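Local coordinates for protein L-Ala-D/L-Glu Epimerase (Escherichia coli, PDB 1JPD) that belongs to the enolase superfamily and joins an N-terminal domain of mandelate racemase/muconate lactonizing enzyme type to a TIM-barrel-like domain, at residues A186-A197 and A215-I225; A125-M136 and K152-R163. All blocks are in the same frame, centred on the assembly; numbering follows the deposited sequence.

Interaction 1 of 2, residues A186-A197 and A215-I225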
loop_
_atom_site.group_PDB
_atom_site.type_symbol
_atom_site.label_atom_id
_atom_site.label_comp_id
_atom_site.label_asym_id
_atom_site.label_seq_id
_atom_site.Cartn_x
_atom_site.Cartn_y
_atom_site.Cartn_z
ATOM N N ALA A 186 20.292 13.607 4.642
ATOM C CA ALA A 186 20.854 13.391 5.973
ATOM C C ALA A 186 21.040 14.709 6.708
ATOM O O ALA A 186 20.580 14.878 7.840
ATOM C CB ALA A 186 22.189 12.658 5.861
ATOM N N GLU A 187 21.719 15.639 6.050
ATOM C CA GLU A 187 21.978 16.960 6.605
ATOM C C GLU A 187 20.696 17.700 7.003
ATOM O O GLU A 187 19.912 18.105 6.145
ATOM C CB GLU A 187 22.743 17.792 5.576
ATOM C CG GLU A 187 22.815 19.281 5.883
ATOM C CD GLU A 187 24.137 19.698 6.495
ATOM O OE1 GLU A 187 24.457 19.227 7.609
ATOM O OE2 GLU A 187 24.857 20.499 5.856
ATOM N N GLY A 188 20.490 17.873 8.306
ATOM C CA GLY A 188 19.320 18.588 8.786
ATOM C C GLY A 188 18.083 17.740 8.974
ATOM O O GLY A 188 17.022 18.256 9.330
ATOM N N LEU A 189 18.211 16.439 8.749
ATOM C CA LEU A 189 17.072 15.546 8.888
ATOM C C LEU A 189 16.483 15.556 10.304
ATOM O O LEU A 189 15.259 15.497 10.485
ATOM C CB LEU A 189 17.484 14.129 8.501
ATOM C CG LEU A 189 16.407 13.082 8.750
ATOM C CD1 LEU A 189 15.183 13.401 7.916
ATOM C CD2 LEU A 189 16.953 11.707 8.415
ATOM N N ALA A 190 17.357 15.644 11.304
ATOM C CA ALA A 190 16.929 15.654 12.702
ATOM C C ALA A 190 16.121 16.900 13.055
ATOM O O ALA A 190 15.031 16.802 13.622
ATOM C CB ALA A 190 18.135 15.539 13.616
ATOM N N ALA A 191 16.653 18.072 12.742
ATOM C CA ALA A 191 15.939 19.306 13.027
ATOM C C ALA A 191 14.542 19.303 12.382
ATOM O O ALA A 191 13.572 19.815 12.961
ATOM C CB ALA A 191 16.759 20.480 12.525
ATOM N N ARG A 192 14.461 18.726 11.179
ATOM C CA ARG A 192 13.202 18.639 10.446
ATOM C C ARG A 192 12.240 17.739 11.156
ATOM O O ARG A 192 11.084 18.112 11.336
ATOM C CB ARG A 192 13.382 18.130 9.015
ATOM C CG ARG A 192 13.858 19.207 8.085
ATOM C CD ARG A 192 14.032 18.658 6.687
ATOM N NE ARG A 192 14.429 19.683 5.727
ATOM C CZ ARG A 192 14.486 19.496 4.409
ATOM N NH1 ARG A 192 14.171 18.317 3.879
ATOM N NH2 ARG A 192 14.850 20.495 3.616
ATOM N N CYS A 193 12.702 16.557 11.554
ATOM C CA CYS A 193 11.821 15.646 12.271
ATOM C C CYS A 193 11.359 16.361 13.529
ATOM O O CYS A 193 10.206 16.234 13.934
ATOM C CB CYS A 193 12.536 14.345 12.646
ATOM S SG CYS A 193 13.033 13.320 11.253
ATOM N N GLN A 194 12.255 17.144 14.126
ATOM C CA GLN A 194 11.919 17.870 15.345
ATOM C C GLN A 194 10.793 18.869 15.112
ATOM O O GLN A 194 9.932 19.046 15.968
ATOM C CB GLN A 194 13.143 18.592 15.908
ATOM C CG GLN A 194 12.936 19.017 17.356
ATOM C CD GLN A 194 12.570 17.837 18.244
ATOM O OE1 GLN A 194 13.355 16.894 18.396
ATOM N NE2 GLN A 194 11.372 17.877 18.826
ATOM N N LEU A 195 10.801 19.522 13.954
ATOM C CA LEU A 195 9.744 20.467 13.617
ATOM C C LEU A 195 8.422 19.725 13.425
ATOM O O LEU A 195 7.380 20.197 13.859
ATOM C CB LEU A 195 10.075 21.216 12.333
ATOM C CG LEU A 195 8.893 22.055 11.852
ATOM C CD1 LEU A 195 8.539 23.078 12.931
ATOM C CD2 LEU A 195 9.235 22.747 10.550
ATOM N N LEU A 196 8.463 18.572 12.760
ATOM C CA LEU A 196 7.250 17.798 12.548
ATOM C C LEU A 196 6.674 17.418 13.901
ATOM O O LEU A 196 5.452 17.400 14.086
ATOM C CB LEU A 196 7.534 16.538 11.719
ATOM C CG LEU A 196 8.009 16.821 10.289
ATOM C CD1 LEU A 196 8.113 15.511 9.505
ATOM C CD2 LEU A 196 7.028 17.777 9.611
ATOM N N ALA A 197 7.558 17.127 14.852
ATOM C CA ALA A 197 7.121 16.768 16.195
ATOM C C ALA A 197 6.506 17.985 16.890
ATOM O O ALA A 197 5.487 17.858 17.564
ATOM C CB ALA A 197 8.286 16.220 17.007
ATOM N N ALA A 215 21.722 7.431 7.807
ATOM C CA ALA A 215 21.618 8.567 8.719
ATOM C C ALA A 215 20.459 8.446 9.710
ATOM O O ALA A 215 20.434 9.162 10.709
ATOM C CB ALA A 215 21.500 9.881 7.935
ATOM N N LEU A 216 19.505 7.553 9.445
ATOM C CA LEU A 216 18.371 7.379 10.351
ATOM C C LEU A 216 18.748 6.721 11.682
ATOM O O LEU A 216 17.913 6.604 12.578
ATOM C CB LEU A 216 17.266 6.557 9.687
ATOM C CG LEU A 216 16.454 7.278 8.614
ATOM C CD1 LEU A 216 15.402 6.343 8.048
ATOM C CD2 LEU A 216 15.804 8.509 9.216
ATOM N N GLU A 217 19.998 6.287 11.813
ATOM C CA GLU A 217 20.453 5.652 13.048
ATOM C C GLU A 217 21.260 6.619 13.904
ATOM O O GLU A 217 21.598 6.315 15.050
ATOM C CB GLU A 217 21.326 4.438 12.734
ATOM C CG GLU A 217 20.590 3.293 12.093
ATOM C CD GLU A 217 21.490 2.114 11.816
ATOM O OE1 GLU A 217 22.578 2.331 11.239
ATOM O OE2 GLU A 217 21.104 0.974 12.167
ATOM N N ASN A 218 21.549 7.786 13.336
ATOM C CA ASN A 218 22.346 8.807 13.996
ATOM C C ASN A 218 21.601 9.817 14.864
ATOM O O ASN A 218 22.165 10.849 15.220
ATOM C CB ASN A 218 23.159 9.574 12.952
ATOM C CG ASN A 218 23.952 8.658 12.039
ATOM O OD1 ASN A 218 24.403 7.587 12.452
ATOM N ND2 ASN A 218 24.143 9.086 10.793
ATOM N N PHE A 219 20.346 9.553 15.201
ATOM C CA PHE A 219 19.611 10.490 16.044
ATOM C C PHE A 219 18.342 9.871 16.602
ATOM O O PHE A 219 17.721 9.024 15.960
ATOM C CB PHE A 219 19.302 11.787 15.271
ATOM C CG PHE A 219 18.259 11.643 14.190
ATOM C CD1 PHE A 219 16.899 11.763 14.492
ATOM C CD2 PHE A 219 18.633 11.418 12.861
ATOM C CE1 PHE A 219 15.925 11.662 13.487
ATOM C CE2 PHE A 219 17.669 11.316 11.849
ATOM C CZ PHE A 219 16.312 11.440 12.163
ATOM N N ILE A 220 17.971 10.268 17.815
ATOM C CA ILE A 220 16.762 9.737 18.433
ATOM C C ILE A 220 15.563 10.360 17.719
ATOM O O ILE A 220 15.354 11.575 17.767
ATOM C CB ILE A 220 16.716 10.070 19.943
ATOM C CG1 ILE A 220 17.977 9.528 20.622
ATOM C CG2 ILE A 220 15.477 9.448 20.580
ATOM C CD1 ILE A 220 18.169 9.999 22.053
ATOM N N HIS A 221 14.786 9.516 17.052
ATOM C CA HIS A 221 13.620 9.970 16.301
ATOM C C HIS A 221 12.579 10.664 17.165
ATOM O O HIS A 221 12.078 10.092 18.128
ATOM C CB HIS A 221 12.980 8.781 15.569
ATOM C CG HIS A 221 13.899 8.103 14.599
ATOM N ND1 HIS A 221 13.545 6.965 13.908
ATOM C CD2 HIS A 221 15.160 8.404 14.208
ATOM C CE1 HIS A 221 14.549 6.593 13.135
ATOM N NE2 HIS A 221 15.541 7.450 13.297
ATOM N N PRO A 222 12.248 11.920 16.832
ATOM C CA PRO A 222 11.250 12.688 17.582
ATOM C C PRO A 222 9.815 12.253 17.269
ATOM O O PRO A 222 8.885 12.591 18.000
ATOM C CB PRO A 222 11.539 14.132 17.165
ATOM C CG PRO A 222 12.054 13.987 15.786
ATOM C CD PRO A 222 12.983 12.798 15.907
ATOM N N LEU A 223 9.638 11.531 16.164
ATOM C CA LEU A 223 8.319 11.019 15.781
ATOM C C LEU A 223 8.568 9.712 15.068
ATOM O O LEU A 223 9.677 9.454 14.597
ATOM C CB LEU A 223 7.567 11.972 14.842
ATOM C CG LEU A 223 7.981 12.071 13.369
ATOM C CD1 LEU A 223 6.939 12.884 12.605
ATOM C CD2 LEU A 223 9.349 12.711 13.255
ATOM N N PRO A 224 7.548 8.856 14.991
ATOM C CA PRO A 224 7.748 7.580 14.306
ATOM C C PRO A 224 8.135 7.854 12.855
ATOM O O PRO A 224 7.592 8.772 12.222
ATOM C CB PRO A 224 6.377 6.909 14.414
ATOM C CG PRO A 224 5.754 7.555 15.633
ATOM C CD PRO A 224 6.166 8.991 15.478
ATOM N N ILE A 225 9.081 7.078 12.336
ATOM C CA ILE A 225 9.516 7.233 10.952
ATOM C C ILE A 225 9.228 5.912 10.242
ATOM O O ILE A 225 9.698 4.854 10.666
ATOM C CB ILE A 225 11.021 7.620 10.880
ATOM C CG1 ILE A 225 11.227 8.980 11.563
ATOM C CG2 ILE A 225 11.480 7.697 9.426
ATOM C CD1 ILE A 225 12.603 9.597 11.364
HETATM O O HOH W 1 20.776 12.509 10.073
#
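C193 of helix 189-198 faces F219, P222 and L223, which lie in the loop that follows strand 203-205, and I225, which begins strand 225-227; L189, one turn earlier, faces F219 and L216. This packing joins an outer helix of the TIM-barrel-like domain to the next strand connection and is almost wholly apolar. CB of C193 meets CD2 of L223 at 3.6 Å. From there SG, anti to the carbonyl carbon (chi1 -66°), runs between two partners: CD1 of I225 at 3.7 Å and CZ of F219 at 3.9 Å. The sulfur approaches the F219 ring obliquely, in a sulfur-aromatic contact. The same ring takes a CH-pi contact from CB of A190, over one face toward the rim and 4.1 Å from the ring centroid, while CD2 of L189 touches its edge at CE2 (3.5 Å). The same L189 methyl also touches CD2 of L216. NE2 of H221 lies over the opposite face of F219 and donates to L216 O (2.6 Å) on a lone pair in the carbonyl plane, while ND1 bonds to E245, so both imidazole nitrogens are held. Farther along the helix, CB of A197 packs on P222. At the other end, CB of A186 touches CB of A215 at 3.5 Å, and a water donates to A186 O and, weakly, to A215 O.

Interaction 2 of 2, residues A125-M136 and K152-R163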
loop_
_atom_site.group_PDB
_atom_site.type_symbol
_atom_site.label_atom_id
_atom_site.label_comp_id
_atom_site.label_asym_id
_atom_site.label_seq_id
_atom_site.Cartn_x
_atom_site.Cartn_y
_atom_site.Cartn_z
ATOM N N ALA A 125 -6.022 7.783 4.260
ATOM C CA ALA A 125 -5.260 9.004 4.109
ATOM C C ALA A 125 -5.616 9.787 2.857
ATOM O O ALA A 125 -5.634 9.246 1.754
ATOM C CB ALA A 125 -3.786 8.678 4.104
ATOM N N GLN A 126 -5.910 11.069 3.038
ATOM C CA GLN A 126 -6.218 11.937 1.920
ATOM C C GLN A 126 -4.943 12.677 1.587
ATOM O O GLN A 126 -4.275 13.213 2.474
ATOM C CB GLN A 126 -7.308 12.934 2.285
ATOM C CG GLN A 126 -8.683 12.392 2.045
ATOM C CD GLN A 126 -8.977 12.156 0.569
ATOM O OE1 GLN A 126 -9.742 11.258 0.226
ATOM N NE2 GLN A 126 -8.389 12.971 -0.305
ATOM N N THR A 127 -4.596 12.703 0.308
ATOM C CA THR A 127 -3.384 13.371 -0.099
ATOM C C THR A 127 -3.533 14.879 -0.203
ATOM O O THR A 127 -4.510 15.383 -0.747
ATOM C CB THR A 127 -2.882 12.850 -1.465
ATOM O OG1 THR A 127 -2.498 11.479 -1.343
ATOM C CG2 THR A 127 -1.684 13.669 -1.944
ATOM N N VAL A 128 -2.556 15.587 0.353
ATOM C CA VAL A 128 -2.486 17.030 0.267
ATOM C C VAL A 128 -1.227 17.151 -0.576
ATOM O O VAL A 128 -0.115 16.933 -0.094
ATOM C CB VAL A 128 -2.240 17.697 1.628
ATOM C CG1 VAL A 128 -2.044 19.191 1.431
ATOM C CG2 VAL A 128 -3.415 17.439 2.560
ATOM N N VAL A 129 -1.406 17.465 -1.850
ATOM C CA VAL A 129 -0.282 17.564 -2.765
ATOM C C VAL A 129 0.587 18.800 -2.550
ATOM O O VAL A 129 0.150 19.796 -1.978
ATOM C CB VAL A 129 -0.782 17.533 -4.221
ATOM C CG1 VAL A 129 -1.627 16.277 -4.451
ATOM C CG2 VAL A 129 -1.595 18.781 -4.511
ATOM N N ILE A 130 1.830 18.720 -3.013
ATOM C CA ILE A 130 2.775 19.820 -2.897
ATOM C C ILE A 130 2.239 21.094 -3.552
ATOM O O ILE A 130 1.559 21.043 -4.572
ATOM C CB ILE A 130 4.130 19.448 -3.553
ATOM C CG1 ILE A 130 4.775 18.295 -2.775
ATOM C CG2 ILE A 130 5.055 20.661 -3.597
ATOM C CD1 ILE A 130 6.184 17.937 -3.240
ATOM N N GLY A 131 2.560 22.234 -2.950
ATOM C CA GLY A 131 2.138 23.525 -3.459
ATOM C C GLY A 131 2.649 24.561 -2.474
ATOM O O GLY A 131 3.346 24.209 -1.517
ATOM N N THR A 132 2.328 25.830 -2.691
ATOM C CA THR A 132 2.770 26.858 -1.761
ATOM C C THR A 132 2.107 26.606 -0.402
ATOM O O THR A 132 1.078 25.919 -0.311
ATOM C CB THR A 132 2.347 28.262 -2.227
ATOM O OG1 THR A 132 0.940 28.444 -1.982
ATOM C CG2 THR A 132 2.641 28.435 -3.719
ATOM N N PRO A 133 2.691 27.154 0.675
ATOM C CA PRO A 133 2.120 26.968 2.015
ATOM C C PRO A 133 0.618 27.275 2.004
ATOM O O PRO A 133 -0.200 26.483 2.477
ATOM C CB PRO A 133 2.920 27.953 2.859
ATOM C CG PRO A 133 4.290 27.892 2.199
ATOM C CD PRO A 133 3.941 27.933 0.726
ATOM N N ASP A 134 0.258 28.424 1.446
ATOM C CA ASP A 134 -1.141 28.820 1.355
ATOM C C ASP A 134 -1.993 27.755 0.658
ATOM O O ASP A 134 -3.007 27.308 1.200
ATOM C CB ASP A 134 -1.272 30.131 0.585
ATOM C CG ASP A 134 -2.695 30.651 0.567
ATOM O OD1 ASP A 134 -3.124 31.174 -0.485
ATOM O OD2 ASP A 134 -3.380 30.542 1.610
ATOM N N GLN A 135 -1.589 27.353 -0.548
ATOM C CA GLN A 135 -2.339 26.340 -1.293
ATOM C C GLN A 135 -2.479 25.041 -0.510
ATOM O O GLN A 135 -3.560 24.459 -0.461
ATOM C CB GLN A 135 -1.675 26.052 -2.640
ATOM C CG GLN A 135 -1.490 27.282 -3.503
ATOM C CD GLN A 135 -0.712 26.982 -4.767
ATOM O OE1 GLN A 135 0.287 26.262 -4.733
ATOM N NE2 GLN A 135 -1.160 27.541 -5.889
ATOM N N MET A 136 -1.398 24.583 0.112
ATOM C CA MET A 136 -1.476 23.342 0.875
ATOM C C MET A 136 -2.375 23.483 2.090
ATOM O O MET A 136 -3.037 22.527 2.498
ATOM C CB MET A 136 -0.085 22.882 1.300
ATOM C CG MET A 136 0.826 22.619 0.115
ATOM S SD MET A 136 2.384 21.887 0.591
ATOM C CE MET A 136 1.815 20.193 0.934
ATOM N N LYS A 152 -2.443 13.005 4.441
ATOM C CA LYS A 152 -1.077 12.613 4.115
ATOM C C LYS A 152 -0.479 13.783 3.359
ATOM O O LYS A 152 -0.841 14.034 2.210
ATOM C CB LYS A 152 -1.045 11.358 3.239
ATOM C CG LYS A 152 0.369 10.888 2.913
ATOM C CD LYS A 152 0.379 9.571 2.147
ATOM C CE LYS A 152 -0.210 9.713 0.753
ATOM N NZ LYS A 152 -0.281 8.405 0.052
ATOM N N VAL A 153 0.421 14.515 4.008
ATOM C CA VAL A 153 1.039 15.670 3.369
ATOM C C VAL A 153 2.253 15.251 2.568
ATOM O O VAL A 153 3.196 14.672 3.117
ATOM C CB VAL A 153 1.472 16.722 4.410
ATOM C CG1 VAL A 153 2.123 17.897 3.712
ATOM C CG2 VAL A 153 0.266 17.193 5.207
ATOM N N LYS A 154 2.220 15.526 1.268
ATOM C CA LYS A 154 3.338 15.192 0.388
ATOM C C LYS A 154 4.338 16.348 0.434
ATOM O O LYS A 154 3.961 17.508 0.275
ATOM C CB LYS A 154 2.848 14.996 -1.054
ATOM C CG LYS A 154 2.164 13.671 -1.326
ATOM C CD LYS A 154 3.057 12.750 -2.163
ATOM C CE LYS A 154 2.338 11.449 -2.525
ATOM N NZ LYS A 154 1.129 11.664 -3.386
ATOM N N LEU A 155 5.608 16.046 0.666
ATOM C CA LEU A 155 6.613 17.105 0.709
ATOM C C LEU A 155 7.873 16.737 -0.061
ATOM O O LEU A 155 8.243 15.562 -0.166
ATOM C CB LEU A 155 7.019 17.432 2.155
ATOM C CG LEU A 155 6.011 18.030 3.132
ATOM C CD1 LEU A 155 6.675 18.194 4.498
ATOM C CD2 LEU A 155 5.526 19.366 2.614
ATOM N N ASP A 156 8.521 17.750 -0.616
ATOM C CA ASP A 156 9.771 17.529 -1.310
ATOM C C ASP A 156 10.811 18.167 -0.416
ATOM O O ASP A 156 10.637 18.231 0.793
ATOM C CB ASP A 156 9.785 18.166 -2.710
ATOM C CG ASP A 156 9.461 19.647 -2.703
ATOM O OD1 ASP A 156 9.530 20.292 -1.628
ATOM O OD2 ASP A 156 9.146 20.170 -3.797
ATOM N N ASN A 157 11.878 18.670 -1.004
ATOM C CA ASN A 157 12.930 19.267 -0.219
ATOM C C ASN A 157 12.764 20.769 -0.007
ATOM O O ASN A 157 13.645 21.422 0.539
ATOM C CB ASN A 157 14.261 18.975 -0.902
ATOM C CG ASN A 157 15.396 18.877 0.073
ATOM O OD1 ASN A 157 15.337 18.106 1.031
ATOM N ND2 ASN A 157 16.443 19.656 -0.160
ATOM N N HIS A 158 11.630 21.323 -0.410
ATOM C CA HIS A 158 11.435 22.758 -0.272
ATOM C C HIS A 158 10.402 23.225 0.739
ATOM O O HIS A 158 9.448 22.517 1.055
ATOM C CB HIS A 158 11.107 23.351 -1.639
ATOM C CG HIS A 158 12.171 23.106 -2.659
ATOM N ND1 HIS A 158 13.378 23.772 -2.648
ATOM C CD2 HIS A 158 12.240 22.217 -3.677
ATOM C CE1 HIS A 158 14.145 23.302 -3.615
ATOM N NE2 HIS A 158 13.478 22.357 -4.254
ATOM N N LEU A 159 10.625 24.437 1.239
ATOM C CA LEU A 159 9.749 25.086 2.203
ATOM C C LEU A 159 9.109 24.144 3.219
ATOM O O LEU A 159 7.914 24.239 3.487
ATOM C CB LEU A 159 8.653 25.844 1.456
ATOM C CG LEU A 159 9.132 26.830 0.391
ATOM C CD1 LEU A 159 7.937 27.460 -0.293
ATOM C CD2 LEU A 159 10.005 27.894 1.026
ATOM N N ILE A 160 9.899 23.248 3.799
ATOM C CA ILE A 160 9.365 22.309 4.772
ATOM C C ILE A 160 8.722 22.970 5.987
ATOM O O ILE A 160 7.664 22.540 6.439
ATOM C CB ILE A 160 10.452 21.337 5.262
ATOM C CG1 ILE A 160 10.950 20.502 4.083
ATOM C CG2 ILE A 160 9.908 20.443 6.369
ATOM C CD1 ILE A 160 9.831 19.892 3.250
ATOM N N SER A 161 9.342 24.015 6.518
ATOM C CA SER A 161 8.779 24.657 7.697
ATOM C C SER A 161 7.487 25.419 7.447
ATOM O O SER A 161 6.468 25.115 8.073
ATOM C CB SER A 161 9.807 25.575 8.362
ATOM O OG SER A 161 10.831 24.810 8.974
ATOM N N GLU A 162 7.500 26.394 6.540
ATOM C CA GLU A 162 6.275 27.146 6.317
ATOM C C GLU A 162 5.104 26.263 5.880
ATOM O O GLU A 162 3.994 26.418 6.391
ATOM C CB GLU A 162 6.474 28.291 5.322
ATOM C CG GLU A 162 5.330 29.294 5.409
ATOM C CD GLU A 162 5.596 30.596 4.688
ATOM O OE1 GLU A 162 6.724 30.789 4.186
ATOM O OE2 GLU A 162 4.668 31.434 4.633
ATOM N N ARG A 163 5.340 25.333 4.959
ATOM C CA ARG A 163 4.273 24.442 4.505
ATOM C C ARG A 163 3.601 23.721 5.678
ATOM O O ARG A 163 2.383 23.811 5.854
ATOM C CB ARG A 163 4.811 23.406 3.504
ATOM C CG ARG A 163 5.079 23.964 2.121
ATOM C CD ARG A 163 5.822 22.985 1.220
ATOM N NE ARG A 163 5.865 23.477 -0.159
ATOM C CZ ARG A 163 6.559 22.921 -1.148
ATOM N NH1 ARG A 163 7.295 21.835 -0.932
ATOM N NH2 ARG A 163 6.502 23.448 -2.364
#
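K152 N donates to Q126 O (2.7 Å) and V128 N to K152 O, the first steps of a parallel pairing that K154 N completes by donating to V128 O. Strands 121-128 and 150-154 are adjacent staves of the TIM-barrel-like domain, linked through helix 133-145 in a beta-alpha-beta crossover, and their short segments here run at 30° to each other. T127 and K152 project on one face of the sheet, side by side and pointing the same way, with OG1 of T127 against CE of K152; the amine of K152 continues to a salt bridge with D300. V128 and V153 lie on the other face, toward the helices. There M136 brings CE to CG1 of V153 at 3.6 Å, its chain bent at the last torsion (chi3 75°), and its SD crosses the aliphatic part of R163, 3.7 Å from CD.

Beyond the strand ends, R163 joins the two following loops. Its NE makes a weak bond to G131 O (3.0 Å, N-H...O 122°), and CG2 of I130 lies over one face of the guanidinium, 3.4 Å from NH2. Alongside, the P133 ring meets E162 at about a right angle, CG to CG 3.7 Å.

A second shell fixes these groups. NH1 of R163 forms a salt bridge with OD1 of D156, its hydrogen bond weak in angle, and CB of D156 packs against CD1 of I130. A capping box starts helix 133-145: Q135 N donates to OG1 of T132, and T132 N to OE1 of Q135. The D156 carboxylate is in turn steadied by an Asx turn, in which H158 N approaches OD1 at 2.6 Å from above the carboxylate plane.

In the fold
Both contacts belong to the barrel domain and stand on the same side of the chain's centre, their centres 18 Å apart. Interaction 2 holds two neighbouring strands and the starts of their helices through backbone hydrogen bonds, to which R163 adds a weak bond to G131 and apolar contacts. Interaction 1 lies between a helix and the loop leading into strand 225-227, whose first residue takes part, and relies on apolar side chains round an aromatic ring, with no direct polar bond between its segments. Both are partly buried, with I130 and E162 exposed in interaction 2, A186 and Q194 in interaction 1. They meet where R192 probably hydrogen-bonds through NH1 to N157 OD1 and packs on I160.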